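Local coordinates for protein ACDH-11, isoform b (Caenorhabditis elegans, PDB 4Y9J) that is a flavoprotein of the acyl-CoA dehydrogenase family, with four copies of the chain in its assembly, and binds flavin-adenine dinucleotide, at residues R78-D83 with V89-V94; Y220-S225 with R273-L278. One frame throughout, in Å; residues are numbered along the deposited sequence.

Contact 1 (R78-D83 with V89-V94); sequences RLEHQD and VDKLIV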
loop_
_atom_site.group_PDB
_atom_site.type_symbol
_atom_site.label_atom_id
_atom_site.label_comp_id
_atom_site.label_asym_id
_atom_site.label_seq_id
_atom_site.Cartn_x
_atom_site.Cartn_y
_atom_site.Cartn_z
ATOM N N ARG B 78 -0.468 9.709 -7.572
ATOM C CA ARG B 78 -1.783 9.227 -7.200
ATOM C C ARG B 78 -2.814 10.239 -7.586
ATOM O O ARG B 78 -2.511 11.423 -7.813
ATOM C CB ARG B 78 -1.879 8.979 -5.657
ATOM C CG ARG B 78 -0.837 8.007 -5.155
ATOM C CD ARG B 78 -0.910 7.760 -3.619
ATOM N NE ARG B 78 -0.112 8.680 -2.784
ATOM C CZ ARG B 78 -0.653 9.629 -2.019
ATOM N NH1 ARG B 78 -1.970 9.841 -2.034
ATOM N NH2 ARG B 78 0.117 10.386 -1.236
ATOM N N LEU B 79 -4.046 9.767 -7.735
ATOM C CA LEU B 79 -5.207 10.548 -8.154
ATOM C C LEU B 79 -6.339 10.374 -7.164
ATOM O O LEU B 79 -6.658 9.221 -6.780
ATOM C CB LEU B 79 -5.660 10.114 -9.553
ATOM C CG LEU B 79 -6.972 10.661 -10.035
ATOM C CD1 LEU B 79 -6.870 12.181 -10.173
ATOM C CD2 LEU B 79 -7.448 9.992 -11.349
ATOM N N GLU B 80 -6.910 11.466 -6.679
ATOM C CA GLU B 80 -8.125 11.442 -5.862
ATOM C C GLU B 80 -9.212 12.160 -6.529
ATOM O O GLU B 80 -9.121 13.365 -6.755
ATOM C CB GLU B 80 -7.889 12.094 -4.516
ATOM C CG GLU B 80 -6.876 11.330 -3.694
ATOM C CD GLU B 80 -6.479 11.969 -2.361
ATOM O OE1 GLU B 80 -6.951 13.070 -1.999
ATOM O OE2 GLU B 80 -5.627 11.349 -1.690
ATOM N N HIS B 81 -10.265 11.431 -6.853
ATOM C CA HIS B 81 -11.380 11.991 -7.574
ATOM C C HIS B 81 -12.091 13.052 -6.780
ATOM O O HIS B 81 -12.417 14.092 -7.347
ATOM C CB HIS B 81 -12.434 10.937 -7.971
ATOM C CG HIS B 81 -11.981 9.954 -9.026
ATOM N ND1 HIS B 81 -11.203 10.299 -10.120
ATOM C CD2 HIS B 81 -12.264 8.632 -9.177
ATOM C CE1 HIS B 81 -10.992 9.232 -10.876
ATOM N NE2 HIS B 81 -11.606 8.203 -10.318
ATOM N N GLN B 82 -12.425 12.727 -5.534
ATOM C CA GLN B 82 -13.277 13.542 -4.695
ATOM C C GLN B 82 -12.468 14.029 -3.485
ATOM O O GLN B 82 -11.478 13.395 -3.077
ATOM C CB GLN B 82 -14.481 12.705 -4.124
ATOM C CG GLN B 82 -14.998 11.535 -5.004
ATOM C CD GLN B 82 -15.627 11.956 -6.321
ATOM O OE1 GLN B 82 -15.621 11.202 -7.359
ATOM N NE2 GLN B 82 -16.113 13.156 -6.332
ATOM N N ASP B 83 -12.902 15.136 -2.927
ATOM C CA ASP B 83 -12.456 15.591 -1.632
ATOM C C ASP B 83 -13.275 14.841 -0.579
ATOM O O ASP B 83 -13.996 13.926 -0.920
ATOM C CB ASP B 83 -12.536 17.133 -1.542
ATOM C CG ASP B 83 -13.909 17.694 -1.407
ATOM O OD1 ASP B 83 -14.939 16.980 -1.137
ATOM O OD2 ASP B 83 -13.980 18.953 -1.346
ATOM N N VAL B 89 -12.826 16.831 -7.449
ATOM C CA VAL B 89 -11.634 17.693 -7.479
ATOM C C VAL B 89 -10.527 17.199 -8.383
ATOM O O VAL B 89 -9.746 18.019 -8.854
ATOM C CB VAL B 89 -11.035 17.965 -6.069
ATOM C CG1 VAL B 89 -12.018 18.748 -5.183
ATOM C CG2 VAL B 89 -10.592 16.693 -5.393
ATOM N N ASP B 90 -10.474 15.907 -8.710
ATOM C CA ASP B 90 -9.450 15.387 -9.611
ATOM C C ASP B 90 -8.045 15.816 -9.112
ATOM O O ASP B 90 -7.231 16.378 -9.830
ATOM C CB ASP B 90 -9.730 15.887 -11.040
ATOM C CG ASP B 90 -11.042 15.273 -11.684
ATOM O OD1 ASP B 90 -10.914 14.211 -12.164
ATOM O OD2 ASP B 90 -12.176 15.850 -11.749
ATOM N N LYS B 91 -7.752 15.530 -7.872
ATOM C CA LYS B 91 -6.482 16.011 -7.331
ATOM C C LYS B 91 -5.376 15.030 -7.696
ATOM O O LYS B 91 -5.449 13.849 -7.343
ATOM C CB LYS B 91 -6.591 16.188 -5.815
ATOM C CG LYS B 91 -5.269 16.625 -5.191
ATOM C CD LYS B 91 -5.443 17.234 -3.811
ATOM C CE LYS B 91 -5.306 16.104 -2.826
ATOM N NZ LYS B 91 -5.368 16.612 -1.420
ATOM N N LEU B 92 -4.369 15.520 -8.405
ATOM C CA LEU B 92 -3.199 14.709 -8.752
ATOM C C LEU B 92 -2.142 14.965 -7.715
ATOM O O LEU B 92 -1.806 16.132 -7.468
ATOM C CB LEU B 92 -2.728 15.177 -10.107
ATOM C CG LEU B 92 -1.604 14.413 -10.745
ATOM C CD1 LEU B 92 -2.043 12.998 -11.076
ATOM C CD2 LEU B 92 -1.173 15.123 -12.022
ATOM N N ILE B 93 -1.657 13.912 -7.071
ATOM C CA ILE B 93 -0.657 13.995 -6.049
ATOM C C ILE B 93 0.646 13.479 -6.599
ATOM O O ILE B 93 0.766 12.289 -6.914
ATOM C CB ILE B 93 -1.051 13.202 -4.835
ATOM C CG1 ILE B 93 -2.357 13.794 -4.215
ATOM C CG2 ILE B 93 0.066 13.277 -3.792
ATOM C CD1 ILE B 93 -3.097 12.786 -3.364
ATOM N N VAL B 94 1.609 14.368 -6.800
ATOM C CA VAL B 94 2.918 13.943 -7.363
ATOM C C VAL B 94 4.014 14.356 -6.382
ATOM O O VAL B 94 3.871 15.360 -5.667
ATOM C CB VAL B 94 3.236 14.412 -8.794
ATOM C CG1 VAL B 94 2.046 14.356 -9.735
ATOM C CG2 VAL B 94 3.787 15.766 -8.782
#
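The guanidinium of Arg78 has Ile93 over one face, with CG2 lying 3.8 Å above the plane and displaced toward its rim. At the edge, and in the plane, stands Glu80 OE2, in a long salt bridge to Arg78 NH1 at 4.0 Å. Ile93 CD1 touches both groups, 3.4 Å from Glu80 OE2 and equally near Arg78 NH1, so the methyl meets the carboxylate as well as the arginine. Lys91 lies alongside Glu80, the two chains heading in one direction; a bend at chi3 (91°) lays its CE 3.5 Å from Glu80 OE1. Lys91 NZ makes a second, long salt bridge to Glu80 OE1 at 3.9 Å.

Beneath these side chains runs an antiparallel hairpin. Arg78 with Ile93 and Glu80 with Lys91 are its hydrogen-bonded pairs; the shortest of their bonds, at 2.7 Å, runs from Ile93 N to Arg78 O. Near the turn two consecutive amides converge on one carbonyl, in the manner of a beta bulge. His81 O accepts from Val89 N at 2.8 Å and from Asp90 N at 3.0 Å, the latter sitting 45° out of the carbonyl plane. Leu79 and Leu92 occupy the reverse face, Leu79 resting on Met271, while the Asp90 carboxylate bonds Arg88 and the amide of Met271.

Arg78 NH2 also pairs with Glu75 of the third subunit. Charge thus alternates across the outer face as Arg78, Glu80 and Lys91, and the long separations are consistent with a loose electrostatic attraction rather than tight ion pairs, with the strand backbones supplying the firm bonds.

Contact 2 (Y220-S225 with R273-L278); sequences YKWFSS and RLKNKL. With FAD (flavin-adenine dinucleotide), chain E.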
loop_
_atom_site.group_PDB
_atom_site.type_symbol
_atom_site.label_atom_id
_atom_site.label_comp_id
_atom_site.label_asym_id
_atom_site.label_seq_id
_atom_site.Cartn_x
_atom_site.Cartn_y
_atom_site.Cartn_z
ATOM N N TYR B 220 -12.854 11.212 -25.356
ATOM C CA TYR B 220 -12.198 10.427 -24.364
ATOM C C TYR B 220 -10.740 10.202 -24.773
ATOM O O TYR B 220 -10.512 9.592 -25.832
ATOM C CB TYR B 220 -12.907 9.087 -24.178
ATOM C CG TYR B 220 -12.508 8.353 -22.905
ATOM C CD1 TYR B 220 -11.316 7.648 -22.770
ATOM C CD2 TYR B 220 -13.391 8.299 -21.863
ATOM C CE1 TYR B 220 -11.014 6.963 -21.598
ATOM C CE2 TYR B 220 -13.071 7.681 -20.676
ATOM C CZ TYR B 220 -11.921 6.985 -20.539
ATOM O OH TYR B 220 -11.672 6.393 -19.318
ATOM N N LYS B 221 -9.777 10.720 -24.021
ATOM C CA LYS B 221 -8.370 10.543 -24.354
ATOM C C LYS B 221 -7.855 9.356 -23.541
ATOM O O LYS B 221 -7.878 9.341 -22.318
ATOM C CB LYS B 221 -7.615 11.819 -24.083
ATOM C CG LYS B 221 -8.123 12.959 -24.923
ATOM C CD LYS B 221 -7.942 12.691 -26.444
ATOM C CE LYS B 221 -8.562 13.779 -27.282
ATOM N NZ LYS B 221 -8.154 13.617 -28.705
ATOM N N TRP B 222 -7.401 8.335 -24.236
ATOM C CA TRP B 222 -7.140 7.023 -23.636
ATOM C C TRP B 222 -5.797 6.917 -22.971
ATOM O O TRP B 222 -5.673 6.112 -22.054
ATOM C CB TRP B 222 -7.313 5.955 -24.727
ATOM C CG TRP B 222 -7.101 4.528 -24.409
ATOM C CD1 TRP B 222 -6.393 3.647 -25.207
ATOM C CD2 TRP B 222 -7.736 3.740 -23.407
ATOM N NE1 TRP B 222 -6.439 2.384 -24.677
ATOM C CE2 TRP B 222 -7.288 2.398 -23.588
ATOM C CE3 TRP B 222 -8.670 4.007 -22.388
ATOM C CZ2 TRP B 222 -7.702 1.364 -22.749
ATOM C CZ3 TRP B 222 -9.066 2.977 -21.542
ATOM C CH2 TRP B 222 -8.571 1.673 -21.721
ATOM N N PHE B 223 -4.791 7.638 -23.472
ATOM C CA PHE B 223 -3.490 7.774 -22.824
ATOM C C PHE B 223 -3.143 9.252 -22.874
ATOM O O PHE B 223 -2.959 9.781 -23.985
ATOM C CB PHE B 223 -2.307 7.051 -23.512
ATOM C CG PHE B 223 -2.298 5.540 -23.328
ATOM C CD1 PHE B 223 -3.243 4.732 -23.962
ATOM C CD2 PHE B 223 -1.408 4.937 -22.447
ATOM C CE1 PHE B 223 -3.224 3.321 -23.746
ATOM C CE2 PHE B 223 -1.419 3.552 -22.238
ATOM C CZ PHE B 223 -2.329 2.771 -22.885
ATOM N N SER B 224 -2.998 9.866 -21.693
ATOM C CA SER B 224 -2.556 11.294 -21.609
ATOM C C SER B 224 -1.482 11.418 -20.559
ATOM O O SER B 224 -1.780 11.477 -19.357
ATOM C CB SER B 224 -3.764 12.153 -21.213
ATOM O OG SER B 224 -4.711 12.145 -22.214
ATOM N N SER B 225 -0.243 11.372 -20.986
ATOM C CA SER B 225 0.897 11.485 -20.127
ATOM C C SER B 225 1.213 12.924 -19.703
ATOM O O SER B 225 0.929 13.867 -20.409
ATOM C CB SER B 225 2.111 10.853 -20.804
ATOM O OG SER B 225 1.971 9.457 -20.880
ATOM N N ARG B 273 -8.873 7.727 -14.481
ATOM C CA ARG B 273 -7.925 6.961 -13.705
ATOM C C ARG B 273 -6.511 7.223 -14.141
ATOM O O ARG B 273 -6.302 7.776 -15.216
ATOM C CB ARG B 273 -8.223 5.430 -13.817
ATOM C CG ARG B 273 -8.000 4.982 -15.236
ATOM C CD ARG B 273 -8.639 3.653 -15.561
ATOM N NE ARG B 273 -7.883 2.645 -14.983
ATOM C CZ ARG B 273 -7.066 1.821 -15.641
ATOM N NH1 ARG B 273 -6.925 1.882 -16.913
ATOM N NH2 ARG B 273 -6.430 0.881 -14.963
ATOM N N LEU B 274 -5.537 6.871 -13.309
ATOM C CA LEU B 274 -4.184 6.778 -13.738
ATOM C C LEU B 274 -3.921 5.367 -14.269
ATOM O O LEU B 274 -4.473 4.389 -13.690
ATOM C CB LEU B 274 -3.165 7.116 -12.671
ATOM C CG LEU B 274 -3.288 8.539 -12.131
ATOM C CD1 LEU B 274 -2.225 8.744 -11.039
ATOM C CD2 LEU B 274 -3.256 9.572 -13.221
ATOM N N LYS B 275 -3.132 5.269 -15.336
ATOM C CA LYS B 275 -2.692 3.950 -15.798
ATOM C C LYS B 275 -1.787 3.265 -14.775
ATOM O O LYS B 275 -1.015 3.883 -14.015
ATOM C CB LYS B 275 -1.936 4.049 -17.123
ATOM C CG LYS B 275 -2.680 4.666 -18.288
ATOM C CD LYS B 275 -3.901 3.821 -18.690
ATOM C CE LYS B 275 -4.418 4.405 -19.966
ATOM N NZ LYS B 275 -5.576 3.675 -20.498
ATOM N N ASN B 276 -1.886 1.932 -14.739
ATOM C CA ASN B 276 -0.977 1.071 -13.987
ATOM C C ASN B 276 0.011 0.397 -14.925
ATOM O O ASN B 276 -0.358 -0.518 -15.660
ATOM C CB ASN B 276 -1.848 0.049 -13.230
ATOM C CG ASN B 276 -1.027 -0.953 -12.436
ATOM O OD1 ASN B 276 0.196 -0.901 -12.323
ATOM N ND2 ASN B 276 -1.743 -1.950 -11.929
ATOM N N LYS B 277 1.249 0.915 -14.975
ATOM C CA LYS B 277 2.133 0.721 -16.133
ATOM C C LYS B 277 3.303 -0.152 -15.776
ATOM O O LYS B 277 3.793 -0.127 -14.612
ATOM C CB LYS B 277 2.659 2.055 -16.634
ATOM C CG LYS B 277 1.538 3.016 -17.032
ATOM C CD LYS B 277 2.026 4.324 -17.626
ATOM C CE LYS B 277 2.372 5.281 -16.470
ATOM N NZ LYS B 277 3.067 6.505 -16.964
ATOM N N LEU B 278 3.767 -0.923 -16.741
ATOM C CA LEU B 278 5.006 -1.698 -16.559
ATOM C C LEU B 278 6.183 -0.880 -16.064
ATOM O O LEU B 278 6.927 -1.263 -15.101
ATOM C CB LEU B 278 5.405 -2.430 -17.875
ATOM C CG LEU B 278 6.777 -3.107 -17.932
ATOM C CD1 LEU B 278 6.968 -4.133 -16.802
ATOM C CD2 LEU B 278 6.977 -3.733 -19.326
HETATM P PA FAD E . -2.414 -0.467 -31.759
HETATM O O1A FAD E . -2.237 0.371 -33.024
HETATM O O2A FAD E . -3.831 -0.962 -31.421
HETATM O O5B FAD E . -1.594 -1.851 -31.900
HETATM C C5B FAD E . -0.195 -1.798 -32.158
HETATM C C4B FAD E . 0.158 -3.025 -32.952
HETATM O O4B FAD E . -0.629 -2.936 -34.160
HETATM C C3B FAD E . 1.606 -3.122 -33.310
HETATM O O3B FAD E . 1.994 -4.497 -33.685
HETATM C C2B FAD E . 1.576 -2.364 -34.624
HETATM O O2B FAD E . 2.724 -2.660 -35.436
HETATM C C1B FAD E . 0.269 -2.909 -35.249
HETATM N N9A FAD E . -0.204 -2.063 -36.361
HETATM C C8A FAD E . -0.870 -0.869 -36.260
HETATM N N7A FAD E . -1.080 -0.354 -37.506
HETATM C C5A FAD E . -0.589 -1.251 -38.417
HETATM C C6A FAD E . -0.501 -1.324 -39.877
HETATM N N6A FAD E . -1.031 -0.329 -40.643
HETATM N N1A FAD E . 0.104 -2.418 -40.403
HETATM C C2A FAD E . 0.638 -3.381 -39.643
HETATM N N3A FAD E . 0.591 -3.388 -38.311
HETATM C C4A FAD E . -0.006 -2.361 -37.662
HETATM N N1 FAD E . -0.579 8.588 -26.562
HETATM C C2 FAD E . -0.891 9.918 -26.504
HETATM O O2 FAD E . -1.496 10.409 -27.492
HETATM N N3 FAD E . -0.510 10.715 -25.563
HETATM C C4 FAD E . 0.158 10.367 -24.489
HETATM O O4 FAD E . 0.460 11.163 -23.628
HETATM C C4X FAD E . 0.532 8.907 -24.446
HETATM N N5 FAD E . 1.130 8.433 -23.265
HETATM C C5X FAD E . 1.409 7.040 -23.335
HETATM C C6 FAD E . 2.080 6.529 -22.183
HETATM C C7 FAD E . 2.432 5.138 -22.175
HETATM C C7M FAD E . 3.169 4.677 -20.959
HETATM C C8 FAD E . 2.020 4.307 -23.287
HETATM C C8M FAD E . 2.364 2.809 -23.271
HETATM C C9 FAD E . 1.363 4.795 -24.411
HETATM C C9A FAD E . 1.012 6.185 -24.450
HETATM N N10 FAD E . 0.328 6.674 -25.528
HETATM C C10 FAD E . 0.049 8.063 -25.513
HETATM C "C1'" FAD E . -0.149 5.834 -26.566
HETATM C "C2'" FAD E . 0.804 5.333 -27.659
HETATM O "O2'" FAD E . 1.104 6.329 -28.617
HETATM C "C3'" FAD E . 0.149 4.138 -28.347
HETATM O "O3'" FAD E . 0.094 3.140 -27.358
HETATM C "C4'" FAD E . 0.937 3.702 -29.568
HETATM O "O4'" FAD E . 0.973 4.725 -30.565
HETATM C "C5'" FAD E . 0.377 2.396 -30.142
HETATM O "O5'" FAD E . -1.048 2.585 -30.518
HETATM P P FAD E . -2.161 1.591 -29.786
HETATM O O1P FAD E . -1.863 1.580 -28.339
HETATM O O2P FAD E . -3.519 1.994 -30.305
HETATM O O3P FAD E . -1.774 0.139 -30.434
#
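Lys275 drives its ammonium end into the angle between Trp222 and Phe223, two rings set roughly perpendicular to each other, and its chain crosses both at about a right angle. Lys275 NZ stands over the face of the indole, 3.5 Å from the centroid of the Trp222 six-membered ring and only 5° off its normal, a close cation-pi contact. The Phe223 ring receives the methylene before the charge: Lys275 CE sits over its centre at 3.8 Å from the centroid, a CH-pi contact. Farther along, Lys275 NZ makes a longer cation-pi contact with the Phe223 ring, 4.2 Å from its centroid. A bend at chi2 (-64°) swings the lysine chain toward this corner, where Lys275 NZ also gives a weak hydrogen bond to Trp222 O at 2.9 Å. Lys275 NZ forms a salt bridge with Glu287 as well, whose carboxylate takes a further salt bridge from Arg273 and a hydrogen bond from Tyr220 OH.

These segments belong to the beta-strand middle domain of the acyl-CoA dehydrogenase fold. Strands 214-225 and 269-274 do not pair directly; strand 285-298, which carries Glu287, pairs with both, and even the nearest CA atoms, those of Phe223 and Lys275, are 8.0 Å apart. Lys275 therefore spans the gap with its side chain.

On the side opposite Lys275, Phe223 meets the flavin obliquely, its CD2 lying 3.4 Å from FAD C9A. Two residues on, Ser225 grips the polar edge of the isoalloxazine: its N donates to FAD O4 in a nearly straight bond (170°), and its OG donates to FAD N5 at 2.7 Å. Thr285 holds the same hydroxyl from the protein side, and the aliphatic CD of Lys277 touches the flavin methyl C7M.

Overall arrangement
Both segments of contact 1 precede those of contact 2 along the chain, and the centres of the two contacts lie about 15 Å apart. The hairpin of strands 78-80 and 88-93 belongs to the N-terminal AidB-like domain, whereas 220-225 and the start of 273-278 lie in the mixed sheet of the middle domain. The two contacts meet mainly at Leu274: Leu79 CB packs on Leu274 CG at 3.8 Å, Leu92 adds a looser touch, and Leu79 also reaches Arg273. The surface hairpin thus packs its leucines against strand 269-274, which the chain leaves as a loop leading to the buried flavin site, while Arg78 on the hairpin's other face reaches Glu75 of a neighbouring subunit.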